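Local coordinates for protein aryl acylamidase (bacterium CSBL00001, PDB 4YJ6) that probably hydrolyses the amide bond of N-acyl arylamines, as an aryl acylamidase of the amidase signature family, at residues V279-Q284 with N420-D425; P398-M403 with I428-T433. One frame throughout, in Å; residues are numbered along the deposited sequence.

Contact 1 (V279-Q284 with N420-D425); sequences VFPVQQ and NGEEID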
ATOM      1  N   VAL A 279      -8.592  20.665   6.466  1.00 13.97           N
ATOM      2  CA  VAL A 279      -8.728  20.254   7.864  1.00 13.13           C
ATOM      3  C   VAL A 279      -7.451  19.707   8.509  1.00 14.78           C
ATOM      4  O   VAL A 279      -7.414  19.612   9.727  1.00 16.04           O
ATOM      5  CB  VAL A 279      -9.825  19.166   8.065  1.00 14.95           C
ATOM      6  CG1 VAL A 279     -11.195  19.728   7.701  1.00 16.46           C
ATOM      7  CG2 VAL A 279      -9.535  17.950   7.199  1.00 16.97           C
ATOM      8  N   PHE A 280      -6.427  19.330   7.730  1.00 14.58           N
ATOM      9  CA  PHE A 280      -5.207  18.758   8.352  1.00 14.21           C
ATOM     10  C   PHE A 280      -4.099  19.791   8.504  1.00 12.72           C
ATOM     11  O   PHE A 280      -3.943  20.659   7.647  1.00 14.80           O
ATOM     12  CB  PHE A 280      -4.593  17.650   7.494  1.00 14.16           C
ATOM     13  CG  PHE A 280      -5.468  16.426   7.327  1.00 14.31           C
ATOM     14  CD1 PHE A 280      -6.345  16.334   6.241  1.00 14.62           C
ATOM     15  CD2 PHE A 280      -5.407  15.383   8.241  1.00 14.21           C
ATOM     16  CE1 PHE A 280      -7.139  15.207   6.066  1.00 14.70           C
ATOM     17  CE2 PHE A 280      -6.207  14.239   8.093  1.00 14.21           C
ATOM     18  CZ  PHE A 280      -7.061  14.147   6.992  1.00 13.42           C
ATOM     19  N   PRO A 281      -3.300  19.656   9.585  1.00 13.65           N
ATOM     20  CA  PRO A 281      -2.048  20.418   9.668  1.00 15.44           C
ATOM     21  C   PRO A 281      -0.989  19.741   8.814  1.00 16.09           C
ATOM     22  O   PRO A 281      -0.763  18.554   9.010  1.00 16.15           O
ATOM     23  CB  PRO A 281      -1.708  20.355  11.150  1.00 16.87           C
ATOM     24  CG  PRO A 281      -2.265  18.991  11.604  1.00 17.00           C
ATOM     25  CD  PRO A 281      -3.554  18.845  10.786  1.00 16.12           C
ATOM     26  N   VAL A 282      -0.399  20.448   7.854  1.00 14.60           N
ATOM     27  CA  VAL A 282       0.538  19.814   6.931  1.00 15.15           C
ATOM     28  C   VAL A 282       1.843  20.571   6.948  1.00 14.73           C
ATOM     29  O   VAL A 282       1.840  21.807   6.856  1.00 15.21           O
ATOM     30  CB  VAL A 282      -0.021  19.827   5.489  1.00 16.46           C
ATOM     31  CG1 VAL A 282       0.990  19.243   4.487  1.00 14.14           C
ATOM     32  CG2 VAL A 282      -1.345  19.043   5.479  1.00 13.41           C
ATOM     33  N   GLN A 283       2.954  19.855   7.053  1.00 15.33           N
ATOM     34  CA  GLN A 283       4.266  20.533   7.078  1.00 17.34           C
ATOM     35  C   GLN A 283       4.415  21.459   5.862  1.00 18.64           C
ATOM     36  O   GLN A 283       4.154  21.091   4.702  1.00 15.01           O
ATOM     37  CB  GLN A 283       5.411  19.497   7.172  1.00 16.43           C
ATOM     38  CG  GLN A 283       5.396  18.770   8.492  1.00 20.97           C
ATOM     39  CD  GLN A 283       6.466  17.699   8.607  1.00 23.97           C
ATOM     40  OE1 GLN A 283       7.038  17.235   7.593  1.00 22.19           O
ATOM     41  NE2 GLN A 283       6.747  17.297   9.844  1.00 25.79           N
ATOM     42  N   GLN A 284       4.836  22.696   6.110  1.00 16.99           N
ATOM     43  CA  GLN A 284       4.852  23.670   5.046  1.00 17.18           C
ATOM     44  C   GLN A 284       5.681  23.225   3.835  1.00 16.90           C
ATOM     45  O   GLN A 284       5.311  23.495   2.699  1.00 15.19           O
ATOM     46  CB  GLN A 284       5.400  25.014   5.587  1.00 18.57           C
ATOM     47  CG  GLN A 284       5.302  26.102   4.583  1.00 22.14           C
ATOM     48  CD  GLN A 284       3.862  26.409   4.220  1.00 27.77           C
ATOM     49  OE1 GLN A 284       3.023  26.679   5.101  1.00 33.31           O
ATOM     50  NE2 GLN A 284       3.563  26.392   2.929  1.00 28.02           N
ATOM     51  N   ASN A 420       2.877  21.314  13.172  1.00 18.65           N
ATOM     52  CA  ASN A 420       2.637  22.767  13.240  1.00 20.71           C
ATOM     53  C   ASN A 420       1.949  23.149  14.565  1.00 20.46           C
ATOM     54  O   ASN A 420       1.102  24.031  14.600  1.00 21.67           O
ATOM     55  CB  ASN A 420       1.790  23.241  12.051  1.00 20.37           C
ATOM     56  CG  ASN A 420       2.481  22.995  10.712  1.00 21.36           C
ATOM     57  OD1 ASN A 420       3.706  22.863  10.656  1.00 26.03           O
ATOM     58  ND2 ASN A 420       1.700  22.924   9.635  1.00 20.00           N
ATOM     59  N   GLY A 421       2.313  22.470  15.642  1.00 23.65           N
ATOM     60  CA  GLY A 421       1.752  22.754  16.957  1.00 24.40           C
ATOM     61  C   GLY A 421       0.345  22.234  17.198  1.00 24.57           C
ATOM     62  O   GLY A 421      -0.230  22.454  18.277  1.00 24.12           O
ATOM     63  N   GLU A 422      -0.228  21.541  16.207  1.00 19.95           N
ATOM     64  CA  GLU A 422      -1.586  21.026  16.322  1.00 18.14           C
ATOM     65  C   GLU A 422      -1.520  19.533  16.630  1.00 18.71           C
ATOM     66  O   GLU A 422      -0.766  18.823  15.971  1.00 17.22           O
ATOM     67  CB  GLU A 422      -2.325  21.220  14.995  1.00 19.33           C
ATOM     68  CG  GLU A 422      -3.709  20.653  15.029  1.00 20.30           C
ATOM     69  CD  GLU A 422      -4.539  20.919  13.769  1.00 23.64           C
ATOM     70  OE1 GLU A 422      -4.396  21.996  13.123  1.00 21.97           O
ATOM     71  OE2 GLU A 422      -5.403  20.045  13.477  1.00 20.96           O
ATOM     72  N   GLU A 423      -2.278  19.079  17.627  1.00 15.13           N
ATOM     73  CA  GLU A 423      -2.275  17.674  18.016  1.00 16.33           C
ATOM     74  C   GLU A 423      -2.821  16.855  16.858  1.00 16.17           C
ATOM     75  O   GLU A 423      -3.795  17.249  16.219  1.00 15.05           O
ATOM     76  CB  GLU A 423      -3.162  17.426  19.242  1.00 20.14           C
ATOM     77  CG  GLU A 423      -2.547  17.858  20.581  1.00 27.60           C
ATOM     78  CD  GLU A 423      -1.287  17.060  20.913  1.00 26.06           C
ATOM     79  OE1 GLU A 423      -1.361  15.811  21.105  1.00 26.86           O
ATOM     80  OE2 GLU A 423      -0.217  17.698  20.930  1.00 31.24           O
ATOM     81  N   ILE A 424      -2.234  15.684  16.669  1.00 14.92           N
ATOM     82  CA  ILE A 424      -2.688  14.792  15.603  1.00 14.62           C
ATOM     83  C   ILE A 424      -2.429  13.374  16.082  1.00 15.45           C
ATOM     84  O   ILE A 424      -1.455  13.116  16.826  1.00 14.79           O
ATOM     85  CB  ILE A 424      -1.980  15.119  14.273  1.00 13.41           C
ATOM     86  CG1 ILE A 424      -2.670  14.419  13.088  1.00 13.88           C
ATOM     87  CG2 ILE A 424      -0.476  14.778  14.285  1.00 14.76           C
ATOM     88  CD1 ILE A 424      -2.346  15.137  11.757  1.00 16.12           C
ATOM     89  N   ASP A 425      -3.316  12.451  15.702  1.00 13.61           N
ATOM     90  CA  ASP A 425      -3.166  11.059  16.106  1.00 13.09           C
ATOM     91  C   ASP A 425      -1.879  10.461  15.491  1.00 14.95           C
ATOM     92  O   ASP A 425      -1.658  10.514  14.273  1.00 14.91           O
ATOM     93  CB  ASP A 425      -4.388  10.267  15.642  1.00 13.77           C
ATOM     94  CG  ASP A 425      -4.349   8.820  16.104  1.00 16.01           C
ATOM     95  OD1 ASP A 425      -3.603   8.043  15.501  1.00 16.43           O
ATOM     96  OD2 ASP A 425      -5.057   8.468  17.063  1.00 17.31           O
TER
HETATM   97  O   HOH W   1      -5.906  21.988  10.953  1.00 27.37           O
HETATM   98  O   HOH W   2       5.361  23.484   8.898  1.00 26.38           O
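Pro281 meets three residues of the hairpin segment 420-425, and the side chain of Glu422 lies across its ring at about a right angle. Glu422 can be followed outward. Its CB packs 4.0 Å from Pro281 CB, and CG lies near the ring carbon CG. With that CG anti to the backbone N (chi1 177°) and the chain extended beyond it, the carboxylate is carried over the ring: CD nears Pro281 CG, OE1 faces Pro281 CB, and OE2 comes to 3.5 Å from Pro281 CD. Both oxygens have polar partners as well. OE1 takes a short bond of 2.6 Å from water 1, which also donates to Val279 O, and OE2 is bonded by Gln315 NE2 of helix 315-339.

Strands 418-419 and 422-423 form a small two-stranded antiparallel hairpin, connected through Asn420 and Gly421, which both have positive phi. The hairpin leans on the loop leading from strand 270-273 into helix 284-299. Ile424, itself buried, brings CD1 to 3.9 Å from Pro281 CG, and Ile419 also packs on the proline.

At the hairpin turn, Asn420 directs its amide to the backbone before that helix. ND2 donates to Val282 O at 3.0 Å with a bent N-H...O angle of 145°. The oxygen lies close to the amide plane of Asn420, but ND2 stands above the carbonyl plane of Val282, well off either lone pair. Val282 O also bonds Gln287 NE2, one of the first-turn residues of the helix. Water 2 links the other end of the amide, donating to Asn420 OD1 and accepting from Gln284 N at 2.9 Å.

Contact 2 (P398-M403 with I428-T433); sequences PTLACM and IGWCMT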
ATOM      1  N   PRO A 398      -1.333  16.434  -1.059  1.00 11.33           N
ATOM      2  CA  PRO A 398      -0.165  15.687  -0.590  1.00 11.46           C
ATOM      3  C   PRO A 398      -0.653  14.329  -0.102  1.00 12.24           C
ATOM      4  O   PRO A 398      -1.730  14.249   0.484  1.00 12.32           O
ATOM      5  CB  PRO A 398       0.360  16.504   0.617  1.00 11.70           C
ATOM      6  CG  PRO A 398      -0.414  17.854   0.564  1.00 11.56           C
ATOM      7  CD  PRO A 398      -1.735  17.507  -0.126  1.00 13.89           C
ATOM      8  N   THR A 399       0.126  13.275  -0.304  1.00 12.69           N
ATOM      9  CA  THR A 399      -0.288  11.972   0.233  1.00  9.95           C
ATOM     10  C   THR A 399      -0.361  12.015   1.756  1.00 12.53           C
ATOM     11  O   THR A 399      -1.294  11.481   2.343  1.00 10.97           O
ATOM     12  CB  THR A 399       0.718  10.899  -0.202  1.00 11.23           C
ATOM     13  OG1 THR A 399       0.856  10.999  -1.619  1.00 10.51           O
ATOM     14  CG2 THR A 399       0.263   9.468   0.205  1.00 11.38           C
ATOM     15  N   LEU A 400       0.641  12.661   2.377  1.00 11.94           N
ATOM     16  CA  LEU A 400       0.809  12.640   3.812  1.00 11.33           C
ATOM     17  C   LEU A 400       1.088  14.035   4.360  1.00 11.50           C
ATOM     18  O   LEU A 400       1.583  14.899   3.641  1.00 12.72           O
ATOM     19  CB  LEU A 400       2.013  11.786   4.201  1.00 11.74           C
ATOM     20  CG  LEU A 400       1.948  10.363   3.668  1.00 10.99           C
ATOM     21  CD1 LEU A 400       3.256   9.648   3.985  1.00 10.95           C
ATOM     22  CD2 LEU A 400       0.759   9.672   4.336  1.00 11.77           C
ATOM     23  N   ALA A 401       0.796  14.209   5.644  1.00 13.64           N
ATOM     24  CA  ALA A 401       0.959  15.530   6.290  1.00 12.56           C
ATOM     25  C   ALA A 401       2.375  15.771   6.821  1.00 17.04           C
ATOM     26  O   ALA A 401       2.668  16.896   7.259  1.00 14.67           O
ATOM     27  CB  ALA A 401      -0.016  15.654   7.425  1.00 12.97           C
ATOM     28  N   CYS A 402       3.222  14.743   6.830  1.00 13.89           N
ATOM     29  CA  CYS A 402       4.579  14.888   7.385  1.00 14.56           C
ATOM     30  C   CYS A 402       5.587  13.977   6.695  1.00 18.07           C
ATOM     31  O   CYS A 402       5.224  13.021   5.995  1.00 15.19           O
ATOM     32  CB  CYS A 402       4.587  14.594   8.891  1.00 13.81           C
ATOM     33  SG  CYS A 402       4.030  12.897   9.334  1.00 16.60           S
HETATM   34  N   MSE A 403       6.859  14.290   6.919  1.00 16.37           N
HETATM   35  CA  MSE A 403       7.976  13.507   6.410  1.00 16.80           C
HETATM   36  C   MSE A 403       8.245  12.271   7.258  1.00 17.49           C
HETATM   37  O   MSE A 403       7.709  12.123   8.358  1.00 16.25           O
HETATM   38  CB  MSE A 403       9.239  14.392   6.411  1.00 17.48           C
HETATM   39  CG  MSE A 403       9.090  15.675   5.613  1.00 20.74           C
HETATM   40 SE   MSE A 403       8.704  15.349   3.732  1.00 35.16          SE
HETATM   41  CE  MSE A 403      10.304  14.365   3.196  1.00 15.74           C
ATOM     42  N   ILE A 428      -2.382   7.305  12.838  1.00 13.32           N
ATOM     43  CA  ILE A 428      -2.983   7.411  11.519  1.00 12.91           C
ATOM     44  C   ILE A 428      -3.392   8.844  11.163  1.00 13.36           C
ATOM     45  O   ILE A 428      -3.789   9.120  10.037  1.00 13.14           O
ATOM     46  CB  ILE A 428      -4.236   6.497  11.436  1.00 13.47           C
ATOM     47  CG1 ILE A 428      -4.605   6.142   9.994  1.00 14.71           C
ATOM     48  CG2 ILE A 428      -5.436   7.170  12.087  1.00 13.92           C
ATOM     49  CD1 ILE A 428      -3.564   5.228   9.295  1.00 13.20           C
ATOM     50  N   GLY A 429      -3.325   9.765  12.116  1.00 13.77           N
ATOM     51  CA  GLY A 429      -3.912  11.093  11.877  1.00 13.35           C
ATOM     52  C   GLY A 429      -3.312  11.892  10.737  1.00 13.93           C
ATOM     53  O   GLY A 429      -4.014  12.719  10.113  1.00 14.63           O
ATOM     54  N   TRP A 430      -2.002  11.714  10.524  1.00 12.18           N
ATOM     55  CA  TRP A 430      -1.276  12.418   9.466  1.00 13.77           C
ATOM     56  C   TRP A 430      -1.370  11.661   8.115  1.00 13.58           C
ATOM     57  O   TRP A 430      -0.843  12.114   7.091  1.00 13.50           O
ATOM     58  CB  TRP A 430       0.207  12.568   9.893  1.00 15.91           C
ATOM     59  CG  TRP A 430       0.744  11.248  10.444  1.00 15.62           C
ATOM     60  CD1 TRP A 430       0.621  10.783  11.720  1.00 15.51           C
ATOM     61  CD2 TRP A 430       1.419  10.217   9.706  1.00 13.03           C
ATOM     62  NE1 TRP A 430       1.176   9.520  11.820  1.00 14.50           N
ATOM     63  CE2 TRP A 430       1.694   9.170  10.600  1.00 14.55           C
ATOM     64  CE3 TRP A 430       1.844  10.100   8.375  1.00 13.58           C
ATOM     65  CZ2 TRP A 430       2.343   7.977  10.196  1.00 15.10           C
ATOM     66  CZ3 TRP A 430       2.498   8.941   7.978  1.00 14.98           C
ATOM     67  CH2 TRP A 430       2.757   7.908   8.888  1.00 15.03           C
ATOM     68  N   CYS A 431      -2.026  10.501   8.118  1.00 12.49           N
ATOM     69  CA  CYS A 431      -2.167   9.720   6.886  1.00 12.43           C
ATOM     70  C   CYS A 431      -3.455  10.152   6.180  1.00 11.77           C
ATOM     71  O   CYS A 431      -4.482   9.456   6.277  1.00 13.60           O
ATOM     72  CB  CYS A 431      -2.232   8.210   7.192  1.00 12.28           C
ATOM     73  SG  CYS A 431      -0.814   7.642   8.202  1.00 13.44           S
HETATM   74  N   MSE A 432      -3.387  11.276   5.463  1.00 11.04           N
HETATM   75  CA  MSE A 432      -4.566  11.916   4.875  1.00 10.30           C
HETATM   76  C   MSE A 432      -5.247  11.039   3.840  1.00 13.29           C
HETATM   77  O   MSE A 432      -6.404  11.258   3.509  1.00 11.71           O
HETATM   78  CB  MSE A 432      -4.152  13.264   4.296  1.00 10.83           C
HETATM   79  CG  MSE A 432      -3.506  14.066   5.382  1.00 10.73           C
HETATM   80 SE   MSE A 432      -3.340  15.880   4.699  1.00 30.84          SE
HETATM   81  CE  MSE A 432      -1.848  15.680   3.483  1.00 13.25           C
ATOM     82  N   THR A 433      -4.490  10.051   3.358  1.00 10.95           N
ATOM     83  CA  THR A 433      -5.004   8.950   2.530  1.00 10.30           C
ATOM     84  C   THR A 433      -6.282   8.290   3.056  1.00 11.28           C
ATOM     85  O   THR A 433      -7.045   7.715   2.254  1.00  9.83           O
ATOM     86  CB  THR A 433      -3.934   7.831   2.509  1.00 10.48           C
ATOM     87  OG1 THR A 433      -3.399   7.646   3.827  1.00 11.22           O
ATOM     88  CG2 THR A 433      -2.774   8.274   1.633  1.00 11.51           C
TER
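An inverse gamma turn centred on Cys431, overlapping the end of the type I beta turn from Ile428 to Cys431, presents Trp430 O to segment 398-403. Ala401 N donates to this oxygen at 3.0 Å, in the carbonyl plane and fairly straight (160°). Met432 N adds a weak bond to the same carbonyl across the gamma turn. Ala401 CB rests 4.0 Å from Trp430 CB.

The indole lies between two sulfurs. Cys402 SG sits on one side of the ring plane, displaced toward the rim, and approaches obliquely, 3.7 Å from Trp430 CE3, in a sulfur-aromatic contact; Cys431 SG lies on the opposite side. A chi1 of 60° sets Cys402 SG between its own backbone N and carbonyl carbon, from where it reaches the ring. Leu400 runs alongside Trp430, pointing the same way, with both methyls near CZ3. Trp430 NE1 donates to Pro426 O, and the ring meets that of Trp194 almost in parallel.

In the fold, segment 398-403 leaves strand 394-398 of the large mixed sheet, while segment 428-433 leads into helix 434-439. Beside the strand end, the selenomethionine Met432 bends at chi3 (-76°), bringing CE to 3.7 Å from Pro398 CB and near Pro398 O and Leu400 C; its SE faces Ala401 CB. Thr399 CG2 and Thr433 CG2 meet at 3.6 Å. Their hydroxyls have partners outside the pair: Thr399 OG1 bonds Ser445 OG, and Thr433 OG1 bonds Gly185 O.

Overall arrangement
The two contacts are neighbours on one side of the chain's centre, their own centres about 9 Å apart, contact 1 nearer the surface and contact 2 buried. Along the chain their segments alternate: 279-284, 398-403, 420-425, 428-433. The first two follow strands 270-273 and 394-398, which lie side by side and parallel in the eight-stranded mixed sheet. Gln283 joins these two loops through probable hydrogen bonds, its N to Ala401 O and its OE1 to Met403 N. Phe280 CE2 and Ile424 CD1 both pack against Gly429 O. Loops at the C-terminal ends of two adjacent inner strands, the small hairpin and the approach to helix 434-439 thus form one continuous packed region of the amidase fold.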